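PDB 3Q1N: galactose mutarotase related enzyme from Lactobacillus casei, which probably binds carbohydrate and may, like the aldose 1-epimerases, interconvert the anomers of a sugar. Local coordinates for residues Y68-Y79 with Q95-P106. Residues are numbered along the deposited sequence; the frame is centred on the assembly and turned at random.
Sequences YPMSQHGFARDY and QHQNAETLKKFP. With NO3 (nitrate ion), chain B; NO3 (nitrate ion), chain C; NO3 (nitrate ion), chain D.
Pro69 and Lys104 bring the two backbones nearest, with CA atoms 5.2 Å apart, where the end of strand 66-69 passes the short helix 99-104; farther along, the 3-10 segment 76-78 sits beside Gln95 on strand 90-96. Three rings, of Tyr68, Phe75 and Tyr79, meet mainly aliphatic and amide groups of 95-106. Phe75 fills the middle: Thr101 CB lies over one face of its ring, a CH-pi contact 4.0 Å from the centroid, while the Phe105 side chain comes in at the edge, Phe75 CE2 lying 3.5 Å from Phe105 CB. Pro106 CD sits over the Tyr68 face, 4.1 Å from the centroid. On Tyr79, Asn98 ND2 stands above the centre of the ring, the amide plane turned 74° from it. The same amide's OD1 caps the helix, accepting from Thr101 N, and Thr101 OG1 in turn accepts from Asn98 N, completing a capping box. Lys104 runs extended past Pro69 O and Ser71 OG to CE, then bends at its last torsion (chi4 74°), and its NZ donates to a water that also bonds Tyr79 OH. Gln95, extended with CG anti to the backbone N (chi1 -174°), gives NE2 to a lone pair of Ala76 O at 3.1 Å, while its OE1 is held by Tyr109 OH. Both ends of this buried amide are thus occupied, which should hold its rotation. The contact therefore joins 68-79 to one side of the large antiparallel sheet of this mutarotase-like fold through an apolar centre bordered by directional polar bonds.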
loop_
_atom_site.group_PDB
_atom_site.type_symbol
_atom_site.label_atom_id
_atom_site.label_comp_id
_atom_site.label_asym_id
_atom_site.label_seq_id
_atom_site.Cartn_x
_atom_site.Cartn_y
_atom_site.Cartn_z
ATOM N N TYR A 68 -21.391 10.622 3.845
ATOM C CA TYR A 68 -20.998 9.561 4.800
ATOM C C TYR A 68 -19.650 9.875 5.440
ATOM O O TYR A 68 -18.817 10.564 4.838
ATOM C CB TYR A 68 -20.875 8.191 4.098
ATOM C CG TYR A 68 -22.193 7.704 3.570
ATOM C CD1 TYR A 68 -22.686 8.219 2.387
ATOM C CD2 TYR A 68 -22.975 6.787 4.292
ATOM C CE1 TYR A 68 -23.917 7.828 1.890
ATOM C CE2 TYR A 68 -24.238 6.381 3.784
ATOM C CZ TYR A 68 -24.671 6.912 2.590
ATOM O OH TYR A 68 -25.885 6.574 2.015
ATOM N N PRO A 69 -19.410 9.334 6.645
ATOM C CA PRO A 69 -18.134 9.460 7.319
ATOM C C PRO A 69 -17.150 8.428 6.780
ATOM O O PRO A 69 -17.558 7.341 6.345
ATOM C CB PRO A 69 -18.511 9.203 8.792
ATOM C CG PRO A 69 -19.642 8.203 8.699
ATOM C CD PRO A 69 -20.390 8.564 7.449
HETATM N N MSE A 70 -15.867 8.769 6.746
HETATM C CA MSE A 70 -14.837 7.815 6.327
HETATM C C MSE A 70 -13.583 8.034 7.139
HETATM O O MSE A 70 -13.097 9.163 7.294
HETATM C CB MSE A 70 -14.513 7.888 4.853
HETATM C CG MSE A 70 -13.448 6.890 4.348
HETATM SE SE MSE A 70 -13.884 5.030 4.703
HETATM C CE MSE A 70 -15.578 5.000 3.744
ATOM N N SER A 71 -13.045 6.926 7.630
ATOM C CA SER A 71 -11.851 6.956 8.443
ATOM C C SER A 71 -10.620 7.057 7.544
ATOM O O SER A 71 -10.648 6.599 6.401
ATOM C CB SER A 71 -11.756 5.722 9.326
ATOM O OG SER A 71 -12.224 4.563 8.645
ATOM N N GLN A 72 -9.567 7.657 8.070
ATOM C CA GLN A 72 -8.279 7.664 7.384
ATOM C C GLN A 72 -7.804 6.209 7.187
ATOM O O GLN A 72 -7.991 5.384 8.051
ATOM C CB GLN A 72 -7.272 8.477 8.237
ATOM C CG GLN A 72 -5.874 8.562 7.659
ATOM C CD GLN A 72 -4.946 9.429 8.529
ATOM O OE1 GLN A 72 -5.340 9.874 9.630
ATOM N NE2 GLN A 72 -3.737 9.693 8.023
ATOM N N HIS A 73 -7.195 5.922 6.043
ATOM C CA HIS A 73 -6.703 4.619 5.639
ATOM C C HIS A 73 -7.848 3.595 5.386
ATOM O O HIS A 73 -7.584 2.399 5.273
ATOM C CB HIS A 73 -5.725 3.993 6.686
ATOM C CG HIS A 73 -4.739 4.943 7.294
ATOM N ND1 HIS A 73 -3.665 5.454 6.595
ATOM C CD2 HIS A 73 -4.627 5.418 8.563
ATOM C CE1 HIS A 73 -2.961 6.243 7.396
ATOM N NE2 HIS A 73 -3.514 6.229 8.605
ATOM N N GLY A 74 -9.096 4.046 5.318
ATOM C CA GLY A 74 -10.207 3.126 5.100
ATOM C C GLY A 74 -10.548 2.373 6.387
ATOM O O GLY A 74 -10.360 2.895 7.495
ATOM N N PHE A 75 -11.131 1.195 6.236
ATOM C CA PHE A 75 -11.543 0.404 7.380
ATOM C C PHE A 75 -11.302 -1.109 7.316
ATOM O O PHE A 75 -11.484 -1.793 8.323
ATOM C CB PHE A 75 -13.021 0.667 7.714
ATOM C CG PHE A 75 -13.956 0.397 6.599
ATOM C CD1 PHE A 75 -14.150 -0.877 6.145
ATOM C CD2 PHE A 75 -14.693 1.438 6.000
ATOM C CE1 PHE A 75 -15.000 -1.127 5.109
ATOM C CE2 PHE A 75 -15.581 1.174 4.969
ATOM C CZ PHE A 75 -15.725 -0.125 4.518
ATOM N N ALA A 76 -10.828 -1.627 6.191
ATOM C CA ALA A 76 -10.551 -3.082 6.080
ATOM C C ALA A 76 -9.500 -3.496 7.139
ATOM O O ALA A 76 -9.527 -4.598 7.657
ATOM C CB ALA A 76 -10.087 -3.455 4.666
ATOM N N ARG A 77 -8.549 -2.611 7.402
ATOM C CA ARG A 77 -7.459 -2.862 8.312
ATOM C C ARG A 77 -7.987 -3.005 9.730
ATOM O O ARG A 77 -7.279 -3.496 10.617
ATOM C CB ARG A 77 -6.411 -1.712 8.221
ATOM C CG ARG A 77 -6.914 -0.345 8.704
ATOM C CD ARG A 77 -5.783 0.713 8.774
ATOM N NE ARG A 77 -6.098 1.694 9.794
ATOM C CZ ARG A 77 -5.255 2.559 10.365
ATOM N NH1 ARG A 77 -3.986 2.641 10.010
ATOM N NH2 ARG A 77 -5.713 3.374 11.306
ATOM N N ASP A 78 -9.220 -2.542 9.980
ATOM C CA ASP A 78 -9.773 -2.546 11.354
ATOM C C ASP A 78 -10.550 -3.784 11.789
ATOM O O ASP A 78 -10.907 -3.891 12.966
ATOM C CB ASP A 78 -10.709 -1.342 11.513
ATOM C CG ASP A 78 -9.966 -0.036 11.413
ATOM O OD1 ASP A 78 -8.882 0.065 12.045
ATOM O OD2 ASP A 78 -10.472 0.877 10.722
ATOM N N TYR A 79 -10.839 -4.676 10.835
ATOM C CA TYR A 79 -11.642 -5.865 11.101
ATOM C C TYR A 79 -10.946 -7.152 10.637
ATOM O O TYR A 79 -10.007 -7.136 9.834
ATOM C CB TYR A 79 -13.040 -5.748 10.458
ATOM C CG TYR A 79 -13.772 -4.510 10.908
ATOM C CD1 TYR A 79 -14.324 -4.439 12.167
ATOM C CD2 TYR A 79 -13.828 -3.364 10.096
ATOM C CE1 TYR A 79 -14.946 -3.300 12.605
ATOM C CE2 TYR A 79 -14.426 -2.202 10.532
ATOM C CZ TYR A 79 -14.995 -2.163 11.760
ATOM O OH TYR A 79 -15.612 -0.984 12.179
ATOM N N GLN A 95 -12.787 -10.858 3.843
ATOM C CA GLN A 95 -13.628 -9.953 4.655
ATOM C C GLN A 95 -14.891 -9.554 3.886
ATOM O O GLN A 95 -14.866 -9.333 2.680
ATOM C CB GLN A 95 -12.824 -8.720 5.015
ATOM C CG GLN A 95 -13.537 -7.784 5.972
ATOM C CD GLN A 95 -12.732 -6.542 6.242
ATOM O OE1 GLN A 95 -12.911 -5.535 5.513
ATOM N NE2 GLN A 95 -11.851 -6.565 7.244
ATOM N N HIS A 96 -15.985 -9.405 4.617
ATOM C CA HIS A 96 -17.228 -8.852 4.109
ATOM C C HIS A 96 -17.596 -7.654 4.990
ATOM O O HIS A 96 -16.996 -7.423 6.064
ATOM C CB HIS A 96 -18.341 -9.910 4.243
ATOM C CG HIS A 96 -18.124 -11.154 3.436
ATOM N ND1 HIS A 96 -18.538 -11.268 2.121
ATOM C CD2 HIS A 96 -17.556 -12.343 3.755
ATOM C CE1 HIS A 96 -18.227 -12.484 1.667
ATOM N NE2 HIS A 96 -17.586 -13.133 2.620
ATOM N N GLN A 97 -18.588 -6.891 4.545
ATOM C CA GLN A 97 -19.143 -5.809 5.306
ATOM C C GLN A 97 -19.683 -6.271 6.661
ATOM O O GLN A 97 -19.999 -7.443 6.860
ATOM C CB GLN A 97 -20.260 -5.106 4.512
ATOM C CG GLN A 97 -21.609 -5.831 4.456
ATOM C CD GLN A 97 -21.611 -7.164 3.747
ATOM O OE1 GLN A 97 -20.849 -7.383 2.822
ATOM N NE2 GLN A 97 -22.557 -8.035 4.112
ATOM N N ASN A 98 -19.844 -5.302 7.546
ATOM C CA ASN A 98 -20.494 -5.513 8.828
ATOM C C ASN A 98 -21.338 -4.272 9.171
ATOM O O ASN A 98 -21.312 -3.264 8.454
ATOM C CB ASN A 98 -19.452 -5.913 9.877
ATOM C CG ASN A 98 -18.451 -4.828 10.172
ATOM O OD1 ASN A 98 -18.807 -3.757 10.526
ATOM N ND2 ASN A 98 -17.142 -5.159 10.072
ATOM N N ALA A 99 -22.106 -4.326 10.254
ATOM C CA ALA A 99 -22.968 -3.224 10.637
ATOM C C ALA A 99 -22.247 -1.884 10.819
ATOM O O ALA A 99 -22.806 -0.842 10.486
ATOM C CB ALA A 99 -23.781 -3.595 11.942
ATOM N N GLU A 100 -20.984 -1.935 11.255
ATOM C CA GLU A 100 -20.171 -0.759 11.434
ATOM C C GLU A 100 -19.699 -0.192 10.079
ATOM O O GLU A 100 -19.801 0.985 9.829
ATOM C CB GLU A 100 -18.979 -1.046 12.393
ATOM C CG GLU A 100 -19.312 -1.943 13.653
ATOM C CD GLU A 100 -20.265 -1.281 14.636
ATOM O OE1 GLU A 100 -20.497 -0.067 14.458
ATOM O OE2 GLU A 100 -20.756 -1.963 15.602
ATOM N N THR A 101 -19.177 -1.049 9.209
ATOM C CA THR A 101 -18.712 -0.596 7.896
ATOM C C THR A 101 -19.876 -0.025 7.101
ATOM O O THR A 101 -19.716 0.928 6.348
ATOM C CB THR A 101 -17.994 -1.674 7.103
ATOM O OG1 THR A 101 -18.910 -2.652 6.598
ATOM C CG2 THR A 101 -16.867 -2.376 7.951
ATOM N N LEU A 102 -21.077 -0.628 7.230
ATOM C CA LEU A 102 -22.241 -0.127 6.477
ATOM C C LEU A 102 -22.630 1.324 6.824
ATOM O O LEU A 102 -23.183 2.022 5.975
ATOM C CB LEU A 102 -23.444 -1.040 6.666
ATOM C CG LEU A 102 -23.336 -2.383 5.982
ATOM C CD1 LEU A 102 -24.428 -3.314 6.528
ATOM C CD2 LEU A 102 -23.413 -2.227 4.444
ATOM N N LYS A 103 -22.287 1.787 8.028
ATOM C CA LYS A 103 -22.517 3.196 8.412
ATOM C C LYS A 103 -21.585 4.150 7.687
ATOM O O LYS A 103 -21.961 5.315 7.440
ATOM C CB LYS A 103 -22.379 3.384 9.940
ATOM C CG LYS A 103 -23.501 2.663 10.691
ATOM C CD LYS A 103 -23.454 2.811 12.267
ATOM C CE LYS A 103 -22.549 1.741 12.950
ATOM N NZ LYS A 103 -22.955 1.328 14.388
ATOM N N LYS A 104 -20.400 3.662 7.336
ATOM C CA LYS A 104 -19.417 4.467 6.627
ATOM C C LYS A 104 -19.548 4.335 5.112
ATOM O O LYS A 104 -19.135 5.219 4.410
ATOM C CB LYS A 104 -17.982 4.083 7.014
ATOM C CG LYS A 104 -17.623 4.459 8.440
ATOM C CD LYS A 104 -16.188 4.132 8.735
ATOM C CE LYS A 104 -15.751 4.661 10.094
ATOM N NZ LYS A 104 -16.319 3.835 11.202
ATOM N N PHE A 105 -20.054 3.191 4.651
ATOM C CA PHE A 105 -19.878 2.740 3.292
ATOM C C PHE A 105 -21.026 1.745 3.033
ATOM O O PHE A 105 -20.967 0.581 3.446
ATOM C CB PHE A 105 -18.500 2.101 3.192
ATOM C CG PHE A 105 -18.074 1.665 1.810
ATOM C CD1 PHE A 105 -17.822 2.596 0.777
ATOM C CD2 PHE A 105 -17.943 0.293 1.501
ATOM C CE1 PHE A 105 -17.343 2.167 -0.505
ATOM C CE2 PHE A 105 -17.479 -0.114 0.238
ATOM C CZ PHE A 105 -17.205 0.785 -0.743
ATOM N N PRO A 106 -22.114 2.226 2.432
ATOM C CA PRO A 106 -23.379 1.447 2.455
ATOM C C PRO A 106 -23.451 0.378 1.364
ATOM O O PRO A 106 -24.370 0.355 0.521
ATOM C CB PRO A 106 -24.432 2.546 2.277
ATOM C CG PRO A 106 -23.747 3.577 1.437
ATOM C CD PRO A 106 -22.313 3.585 1.897
HETATM N N NO3 B . -1.914 2.693 7.687
HETATM O O1 NO3 B . -3.012 1.858 7.581
HETATM O O2 NO3 B . -1.174 3.061 6.597
HETATM O O3 NO3 B . -1.550 3.189 8.899
HETATM N N NO3 C . -2.525 5.635 3.694
HETATM O O1 NO3 C . -3.823 5.268 4.006
HETATM O O2 NO3 C . -2.128 6.026 2.438
HETATM O O3 NO3 C . -1.584 5.681 4.688
HETATM N N NO3 D . -2.051 9.164 5.077
HETATM O O1 NO3 D . -1.631 9.451 3.810
HETATM O O2 NO3 D . -1.135 8.899 6.074
HETATM O O3 NO3 D . -3.390 9.133 5.344
HETATM O O HOH W 1 -15.253 1.248 10.618
#